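Local coordinates for protein NAD-dependent aldehyde dehydrogenase (Burkholderia multivorans, PDB 5UJU) that probably oxidises aldehydes to carboxylic acids with NAD+ as the electron acceptor, at residues Asp256-Ala261 and Asn266-Leu271; Leu486-Tyr491 and His502-Arg507. All blocks are in the same frame, centred on the assembly; numbering follows the deposited sequence. Where two conformers were deposited one is given.

Contact 1: residues Asp256-Ala261 and Asn266-Leu271; sequences DVLREA and NVVTLL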
ATOM      1  N   ASP A 256     -15.998 -19.460 -16.638  1.00 31.51           N
ATOM      2  CA  ASP A 256     -17.362 -19.492 -17.159  1.00 32.59           C
ATOM      3  C   ASP A 256     -17.964 -18.099 -17.202  1.00 29.65           C
ATOM      4  O   ASP A 256     -18.517 -17.672 -18.224  1.00 33.75           O
ATOM      5  CB  ASP A 256     -18.229 -20.389 -16.277  1.00 33.55           C
ATOM      6  CG  ASP A 256     -17.994 -21.853 -16.525  1.00 37.37           C
ATOM      7  OD1 ASP A 256     -17.324 -22.199 -17.523  1.00 45.36           O
ATOM      8  OD2 ASP A 256     -18.491 -22.659 -15.714  1.00 47.87           O
ATOM      9  N   VAL A 257     -17.890 -17.384 -16.081  1.00 27.08           N
ATOM     10  CA  VAL A 257     -18.493 -16.062 -15.984  1.00 25.14           C
ATOM     11  C   VAL A 257     -17.811 -15.099 -16.946  1.00 29.88           C
ATOM     12  O   VAL A 257     -18.472 -14.338 -17.663  1.00 26.01           O
ATOM     13  CB  VAL A 257     -18.423 -15.547 -14.535  1.00 30.35           C
ATOM     14  CG1 VAL A 257     -18.904 -14.115 -14.469  1.00 25.75           C
ATOM     15  CG2 VAL A 257     -19.245 -16.459 -13.608  1.00 26.04           C
ATOM     16  N   LEU A 258     -16.476 -15.127 -16.973  1.00 25.78           N
ATOM     17  CA  LEU A 258     -15.734 -14.237 -17.861  1.00 31.50           C
ATOM     18  C   LEU A 258     -16.082 -14.503 -19.320  1.00 28.49           C
ATOM     19  O   LEU A 258     -16.314 -13.565 -20.093  1.00 37.37           O
ATOM     20  CB  LEU A 258     -14.227 -14.402 -17.623  1.00 24.95           C
ATOM     21  CG  LEU A 258     -13.725 -13.795 -16.309  1.00 24.76           C
ATOM     22  CD1 LEU A 258     -12.488 -14.551 -15.790  1.00 26.14           C
ATOM     23  CD2 LEU A 258     -13.411 -12.326 -16.512  1.00 26.73           C
ATOM     24  N   ARG A 259     -16.150 -15.778 -19.708  1.00 25.59           N
ATOM     25  CA  ARG A 259     -16.508 -16.120 -21.082  1.00 29.87           C
ATOM     26  C   ARG A 259     -17.913 -15.631 -21.416  1.00 35.23           C
ATOM     27  O   ARG A 259     -18.135 -14.995 -22.454  1.00 36.23           O
ATOM     28  CB  ARG A 259     -16.411 -17.635 -21.276  1.00 29.26           C
ATOM     29  CG  ARG A 259     -16.414 -18.091 -22.734  1.00 46.68           C
ATOM     30  CD  ARG A 259     -16.430 -19.620 -22.821  1.00 51.96           C
ATOM     31  NE  ARG A 259     -15.152 -20.234 -22.455  1.00 48.09           N
ATOM     32  CZ  ARG A 259     -14.898 -20.772 -21.265  1.00 48.95           C
ATOM     33  NH1 ARG A 259     -15.831 -20.764 -20.319  1.00 56.48           N
ATOM     34  NH2 ARG A 259     -13.715 -21.319 -21.014  1.00 43.22           N
ATOM     35  N   GLU A 260     -18.874 -15.897 -20.529  1.00 29.58           N
ATOM     36  CA  GLU A 260     -20.256 -15.510 -20.781  1.00 31.52           C
ATOM     37  C   GLU A 260     -20.414 -13.999 -20.829  1.00 35.48           C
ATOM     38  O   GLU A 260     -21.330 -13.495 -21.495  1.00 33.62           O
ATOM     39  CB  GLU A 260     -21.170 -16.129 -19.723  1.00 38.86           C
ATOM     40  CG  GLU A 260     -21.251 -17.650 -19.821  1.00 42.32           C
ATOM     41  CD  GLU A 260     -21.966 -18.291 -18.638  1.00 45.54           C
ATOM     42  OE1 GLU A 260     -22.877 -17.654 -18.074  1.00 46.31           O
ATOM     43  OE2 GLU A 260     -21.615 -19.436 -18.279  1.00 45.61           O
ATOM     44  N   ALA A 261     -19.530 -13.268 -20.143  1.00 25.43           N
ATOM     45  CA  ALA A 261     -19.527 -11.810 -20.165  1.00 38.88           C
ATOM     46  C   ALA A 261     -18.780 -11.230 -21.368  1.00 40.20           C
ATOM     47  O   ALA A 261     -18.640 -10.005 -21.458  1.00 39.87           O
ATOM     48  CB  ALA A 261     -18.915 -11.275 -18.862  1.00 26.47           C
ATOM     49  N   ASN A 266      -9.000 -16.507 -20.172  1.00 23.51           N
ATOM     50  CA  ASN A 266      -7.653 -16.514 -19.612  1.00 24.57           C
ATOM     51  C   ASN A 266      -7.350 -15.301 -18.739  1.00 24.04           C
ATOM     52  O   ASN A 266      -6.202 -15.155 -18.310  1.00 25.52           O
ATOM     53  CB  ASN A 266      -6.630 -16.622 -20.734  1.00 24.71           C
ATOM     54  CG  ASN A 266      -6.726 -17.941 -21.444  1.00 31.08           C
ATOM     55  OD1 ASN A 266      -7.030 -18.952 -20.820  1.00 28.57           O
ATOM     56  ND2 ASN A 266      -6.502 -17.941 -22.759  1.00 29.76           N
ATOM     57  N   VAL A 267      -8.316 -14.418 -18.485  1.00 22.98           N
ATOM     58  CA  VAL A 267      -8.166 -13.495 -17.362  1.00 27.04           C
ATOM     59  C   VAL A 267      -7.814 -14.265 -16.087  1.00 25.51           C
ATOM     60  O   VAL A 267      -7.027 -13.782 -15.268  1.00 26.01           O
ATOM     61  CB  VAL A 267      -9.444 -12.636 -17.200  1.00 25.35           C
ATOM     62  CG1 VAL A 267      -9.449 -11.897 -15.849  1.00 19.63           C
ATOM     63  CG2 VAL A 267      -9.523 -11.615 -18.343  1.00 23.99           C
ATOM     64  N   VAL A 268      -8.319 -15.497 -15.934  1.00 26.76           N
ATOM     65  CA  VAL A 268      -7.974 -16.351 -14.790  1.00 23.03           C
ATOM     66  C   VAL A 268      -7.511 -17.712 -15.299  1.00 27.83           C
ATOM     67  O   VAL A 268      -8.249 -18.387 -16.030  1.00 24.53           O
ATOM     68  CB  VAL A 268      -9.155 -16.521 -13.821  1.00 23.68           C
ATOM     69  CG1 VAL A 268      -8.772 -17.466 -12.683  1.00 27.60           C
ATOM     70  CG2 VAL A 268      -9.585 -15.169 -13.281  1.00 22.72           C
ATOM     71  N   THR A 269      -6.303 -18.127 -14.897  1.00 20.67           N
ATOM     72  CA  THR A 269      -5.761 -19.431 -15.270  1.00 22.90           C
ATOM     73  C   THR A 269      -5.299 -20.187 -14.029  1.00 30.13           C
ATOM     74  O   THR A 269      -5.123 -19.612 -12.950  1.00 22.94           O
ATOM     75  CB  THR A 269      -4.590 -19.316 -16.260  1.00 24.25           C
ATOM     76  OG1 THR A 269      -3.597 -18.428 -15.738  1.00 21.72           O
ATOM     77  CG2 THR A 269      -5.082 -18.794 -17.620  1.00 22.06           C
ATOM     78  N   LEU A 270      -5.097 -21.490 -14.197  1.00 26.21           N
ATOM     79  CA  LEU A 270      -4.741 -22.384 -13.101  1.00 27.29           C
ATOM     80  C   LEU A 270      -3.396 -23.023 -13.403  1.00 28.90           C
ATOM     81  O   LEU A 270      -3.254 -23.725 -14.408  1.00 22.06           O
ATOM     82  CB  LEU A 270      -5.801 -23.473 -12.917  1.00 28.82           C
ATOM     83  CG  LEU A 270      -5.463 -24.442 -11.786  1.00 27.26           C
ATOM     84  CD1 LEU A 270      -5.909 -23.839 -10.443  1.00 24.02           C
ATOM     85  CD2 LEU A 270      -6.069 -25.838 -12.021  1.00 27.95           C
ATOM     86  N   LEU A 271      -2.420 -22.805 -12.533  1.00 27.11           N
ATOM     87  CA  LEU A 271      -1.102 -23.408 -12.685  1.00 22.50           C
ATOM     88  C   LEU A 271      -0.993 -24.518 -11.631  1.00 26.69           C
ATOM     89  O   LEU A 271      -0.525 -24.291 -10.511  1.00 24.00           O
ATOM     90  CB  LEU A 271       0.006 -22.352 -12.537  1.00 25.25           C
ATOM     91  CG  LEU A 271       1.461 -22.858 -12.646  1.00 32.32           C
ATOM     92  CD1 LEU A 271       1.693 -23.442 -14.006  1.00 31.74           C
ATOM     93  CD2 LEU A 271       2.485 -21.764 -12.364  1.00 28.52           C
TER
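Helix 245-260 comes nearest to the start of strand 268-270 where Leu258 CA and Val267 CA lie 7.6 Å apart, in the helix's last turn. The contact is wholly apolar and rests on one leucine fork set against two successive valines. Leu258 CD1 sits 3.9 Å from Val267 CB and equally close, at 3.9 Å, to Val268 CG2, so that this one methyl faces both valines. The other prong, CD2, packs 4.0 Å from Val267 CG1, and Val267 meets the fork with its CB and CG1. In both pairs the side chains cross at about a right angle. Neighbouring residues of a regular strand would point to opposite faces; here both valines turn toward the helix because Val267 still has 3-10 backbone angles while Val268 is already extended. Val268 holds CG1 anti to its N (chi1 177°), which sets CG2 beside that N and within reach of Leu258. This is the packing of a beta-alpha-beta crossover in the Rossmann-like domain: helix 245-260 links the parallel strands 234-238 and 268-270 and covers their sheet. Trp111 of helix 97-132 touches both Leu258 and Val267. Polar support lies alongside, where Arg255 NH1 bonds both Val268 O and Asn266 OD1. Nearer the surface, Arg259 NH1 forms a salt bridge with Asp256 OD1 at 3.5 Å, one turn back, while NH2 pairs with Asp69.

Contact 2: residues Leu486-Tyr491 and His502-Arg507; sequences LTLSVY and HEAAVR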
ATOM      1  N   LEU A 486      -1.330 -14.121  14.998  1.00 25.36           N
ATOM      2  CA  LEU A 486      -2.653 -13.771  14.498  1.00 26.90           C
ATOM      3  C   LEU A 486      -3.675 -13.540  15.598  1.00 28.10           C
ATOM      4  O   LEU A 486      -4.572 -12.719  15.414  1.00 34.97           O
ATOM      5  CB  LEU A 486      -3.176 -14.864  13.562  1.00 29.91           C
ATOM      6  CG  LEU A 486      -2.516 -14.967  12.189  1.00 35.88           C
ATOM      7  CD1 LEU A 486      -3.271 -15.990  11.358  1.00 35.26           C
ATOM      8  CD2 LEU A 486      -2.461 -13.607  11.463  1.00 32.08           C
ATOM      9  N   THR A 487      -3.588 -14.244  16.734  1.00 26.22           N
ATOM     10  CA  THR A 487      -4.559 -14.038  17.797  1.00 27.85           C
ATOM     11  C   THR A 487      -3.869 -14.029  19.149  1.00 33.62           C
ATOM     12  O   THR A 487      -2.832 -14.676  19.352  1.00 28.62           O
ATOM     13  CB  THR A 487      -5.670 -15.104  17.797  1.00 29.77           C
ATOM     14  OG1 THR A 487      -5.098 -16.398  18.000  1.00 33.48           O
ATOM     15  CG2 THR A 487      -6.445 -15.108  16.456  1.00 24.84           C
ATOM     16  N   LEU A 488      -4.470 -13.281  20.067  1.00 28.59           N
ATOM     17  CA  LEU A 488      -4.094 -13.245  21.475  1.00 28.73           C
ATOM     18  C   LEU A 488      -5.378 -13.274  22.293  1.00 32.20           C
ATOM     19  O   LEU A 488      -6.317 -12.527  22.003  1.00 32.11           O
ATOM     20  CB  LEU A 488      -3.279 -11.990  21.802  1.00 27.54           C
ATOM     21  CG  LEU A 488      -2.992 -11.746  23.292  1.00 29.74           C
ATOM     22  CD1 LEU A 488      -2.039 -12.815  23.858  1.00 25.85           C
ATOM     23  CD2 LEU A 488      -2.440 -10.333  23.475  1.00 31.20           C
ATOM     24  N   SER A 489      -5.419 -14.136  23.307  1.00 28.68           N
ATOM     25  CA  SER A 489      -6.615 -14.369  24.110  1.00 30.46           C
ATOM     26  C   SER A 489      -6.262 -14.195  25.583  1.00 36.02           C
ATOM     27  O   SER A 489      -5.233 -14.703  26.040  1.00 35.08           O
ATOM     28  CB  SER A 489      -7.166 -15.783  23.844  1.00 30.17           C
ATOM     29  OG  SER A 489      -8.373 -16.045  24.544  1.00 37.34           O
ATOM     30  N   VAL A 490      -7.100 -13.479  26.329  1.00 32.57           N
ATOM     31  CA  VAL A 490      -6.821 -13.227  27.737  1.00 32.66           C
ATOM     32  C   VAL A 490      -8.040 -13.589  28.579  1.00 36.52           C
ATOM     33  O   VAL A 490      -9.183 -13.300  28.206  1.00 38.19           O
ATOM     34  CB  VAL A 490      -6.387 -11.763  27.987  1.00 33.03           C
ATOM     35  CG1 VAL A 490      -7.491 -10.789  27.604  1.00 35.48           C
ATOM     36  CG2 VAL A 490      -5.964 -11.559  29.463  1.00 37.36           C
ATOM     37  N   TYR A 491      -7.785 -14.211  29.727  1.00 32.16           N
ATOM     38  CA  TYR A 491      -8.801 -14.536  30.724  1.00 31.43           C
ATOM     39  C   TYR A 491      -8.425 -13.799  31.997  1.00 37.73           C
ATOM     40  O   TYR A 491      -7.371 -14.073  32.586  1.00 34.26           O
ATOM     41  CB  TYR A 491      -8.879 -16.042  30.976  1.00 30.77           C
ATOM     42  CG  TYR A 491      -9.425 -16.804  29.809  1.00 36.22           C
ATOM     43  CD1 TYR A 491     -10.781 -17.094  29.722  1.00 34.75           C
ATOM     44  CD2 TYR A 491      -8.591 -17.208  28.766  1.00 36.26           C
ATOM     45  CE1 TYR A 491     -11.294 -17.782  28.630  1.00 35.32           C
ATOM     46  CE2 TYR A 491      -9.093 -17.892  27.665  1.00 35.28           C
ATOM     47  CZ  TYR A 491     -10.446 -18.178  27.606  1.00 35.44           C
ATOM     48  OH  TYR A 491     -10.958 -18.864  26.532  1.00 37.68           O
ATOM     49  N   HIS A 502      -4.812  -5.080  26.518  1.00 32.26           N
ATOM     50  CA  HIS A 502      -4.923  -4.179  25.374  0.51 37.06           C
ATOM     51  C   HIS A 502      -3.554  -3.613  25.001  1.00 37.07           C
ATOM     52  O   HIS A 502      -3.214  -3.516  23.815  1.00 31.32           O
ATOM     53  CB  HIS A 502      -5.922  -3.052  25.676  0.51 36.12           C
ATOM     54  CG  HIS A 502      -7.365  -3.453  25.544  0.51 33.64           C
ATOM     55  ND1 HIS A 502      -8.146  -3.812  26.626  0.51 36.55           N
ATOM     56  CD2 HIS A 502      -8.174  -3.532  24.461  0.51 30.33           C
ATOM     57  CE1 HIS A 502      -9.367  -4.102  26.215  0.51 29.62           C
ATOM     58  NE2 HIS A 502      -9.410  -3.946  24.903  0.51 32.01           N
ATOM     59  N   GLU A 503      -2.756  -3.239  26.012  1.00 35.62           N
ATOM     60  CA  GLU A 503      -1.418  -2.715  25.751  1.00 35.76           C
ATOM     61  C   GLU A 503      -0.545  -3.769  25.085  1.00 35.38           C
ATOM     62  O   GLU A 503       0.238  -3.460  24.176  1.00 40.62           O
ATOM     63  CB  GLU A 503      -0.769  -2.237  27.055  1.00 40.10           C
ATOM     64  CG  GLU A 503      -1.357  -0.954  27.606  1.00 56.18           C
ATOM     65  CD  GLU A 503      -1.257   0.201  26.631  1.00 78.50           C
ATOM     66  OE1 GLU A 503      -0.127   0.543  26.220  1.00 85.83           O
ATOM     67  OE2 GLU A 503      -2.314   0.765  26.273  1.00 86.48           O
ATOM     68  N   ALA A 504      -0.668  -5.023  25.529  1.00 32.30           N
ATOM     69  CA  ALA A 504       0.097  -6.116  24.937  1.00 38.05           C
ATOM     70  C   ALA A 504      -0.318  -6.361  23.491  1.00 38.53           C
ATOM     71  O   ALA A 504       0.522  -6.675  22.640  1.00 37.60           O
ATOM     72  CB  ALA A 504      -0.073  -7.391  25.774  1.00 31.37           C
ATOM     73  N   ALA A 505      -1.612  -6.238  23.196  1.00 35.08           N
ATOM     74  CA  ALA A 505      -2.063  -6.441  21.823  1.00 32.36           C
ATOM     75  C   ALA A 505      -1.533  -5.349  20.902  1.00 34.82           C
ATOM     76  O   ALA A 505      -1.123  -5.629  19.766  1.00 32.11           O
ATOM     77  CB  ALA A 505      -3.588  -6.489  21.778  1.00 30.16           C
ATOM     78  N   VAL A 506      -1.527  -4.101  21.377  1.00 33.37           N
ATOM     79  CA  VAL A 506      -0.989  -2.995  20.588  1.00 32.69           C
ATOM     80  C   VAL A 506       0.500  -3.187  20.350  1.00 37.77           C
ATOM     81  O   VAL A 506       0.992  -3.009  19.229  1.00 36.74           O
ATOM     82  CB  VAL A 506      -1.290  -1.652  21.277  1.00 35.43           C
ATOM     83  CG1 VAL A 506      -0.382  -0.551  20.759  1.00 39.71           C
ATOM     84  CG2 VAL A 506      -2.734  -1.285  21.032  1.00 38.65           C
ATOM     85  N   ARG A 507       1.240  -3.554  21.404  1.00 40.11           N
ATOM     86  CA  ARG A 507       2.663  -3.840  21.245  1.00 38.63           C
ATOM     87  C   ARG A 507       2.879  -4.973  20.253  1.00 36.41           C
ATOM     88  O   ARG A 507       3.697  -4.861  19.332  1.00 35.23           O
ATOM     89  CB  ARG A 507       3.289  -4.197  22.595  1.00 38.12           C
ATOM     90  CG  ARG A 507       4.752  -4.628  22.488  1.00 34.43           C
ATOM     91  CD  ARG A 507       5.226  -5.214  23.805  1.00 32.14           C
ATOM     92  NE  ARG A 507       6.657  -5.494  23.843  1.00 36.25           N
ATOM     93  CZ  ARG A 507       7.264  -6.117  24.858  1.00 45.37           C
ATOM     94  NH1 ARG A 507       6.552  -6.535  25.913  1.00 33.83           N
ATOM     95  NH2 ARG A 507       8.578  -6.326  24.823  1.00 44.75           N
TER
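Just ahead of Leu488, the leucine that reaches across to Ala504 and Ala505, the side-chain oxygen OD1 of Asn322 accepts hydrogen bonds from two successive backbone amides, Leu486 N and Thr487 N. That double grip ties the lead-in of strand 487-491 to the residue preceding strand 323-326. From the strand, Leu488 alone spans the gap to helix 495-508. Its CG is anti to the backbone N (chi1 172°), and the branch CD2 does the touching. This methyl lies 4.4 Å from Ala504 CB and, likewise, 4.4 Å from Ala505 CB, so it rests over the junction of two adjacent helical residues. It also comes to 4.2 Å from Ala505 N, a van der Waals approach to the helix backbone. The small alanine side chains are consistent with the close approach of the backbones, with Leu488 CA and Ala505 CA 7.1 Å apart. Behind the contact the helix is regular, its Val506 N bonded to His502 O at 3.0 Å. The helix also faces a subunit boundary: Glu503 OE1 makes a salt bridge with Arg109 of the second subunit, and His502 NE2 bonds Ser559 of that subunit. The whole is a beta-alpha-beta crossover, in which helix 495-508 connects parallel strands 487-491 and 511-514, with 511-514 the outermost strand of its mixed sheet within this chain.

Overall arrangement
Contacts 1 and 2 illustrate one solution used twice: in each, a leucine packs a crossover helix against one of the parallel strands it joins, the leucine coming from the helix in the first and from the strand in the second. They belong to different mixed sheets and lie on opposite sides of the chain's centre, with their own centres 42 Å apart and nearest atoms about 23 Å apart. Contact 1, in the Rossmann-like domain, is confined to its own subunit, whereas the helix of contact 2 also meets the second subunit. The strand segment of contact 2 starts beside Cys351, probably the catalytic cysteine as in relatives. The sodium ion, held at Gly348 and Gly458, draws on neither contact's segments.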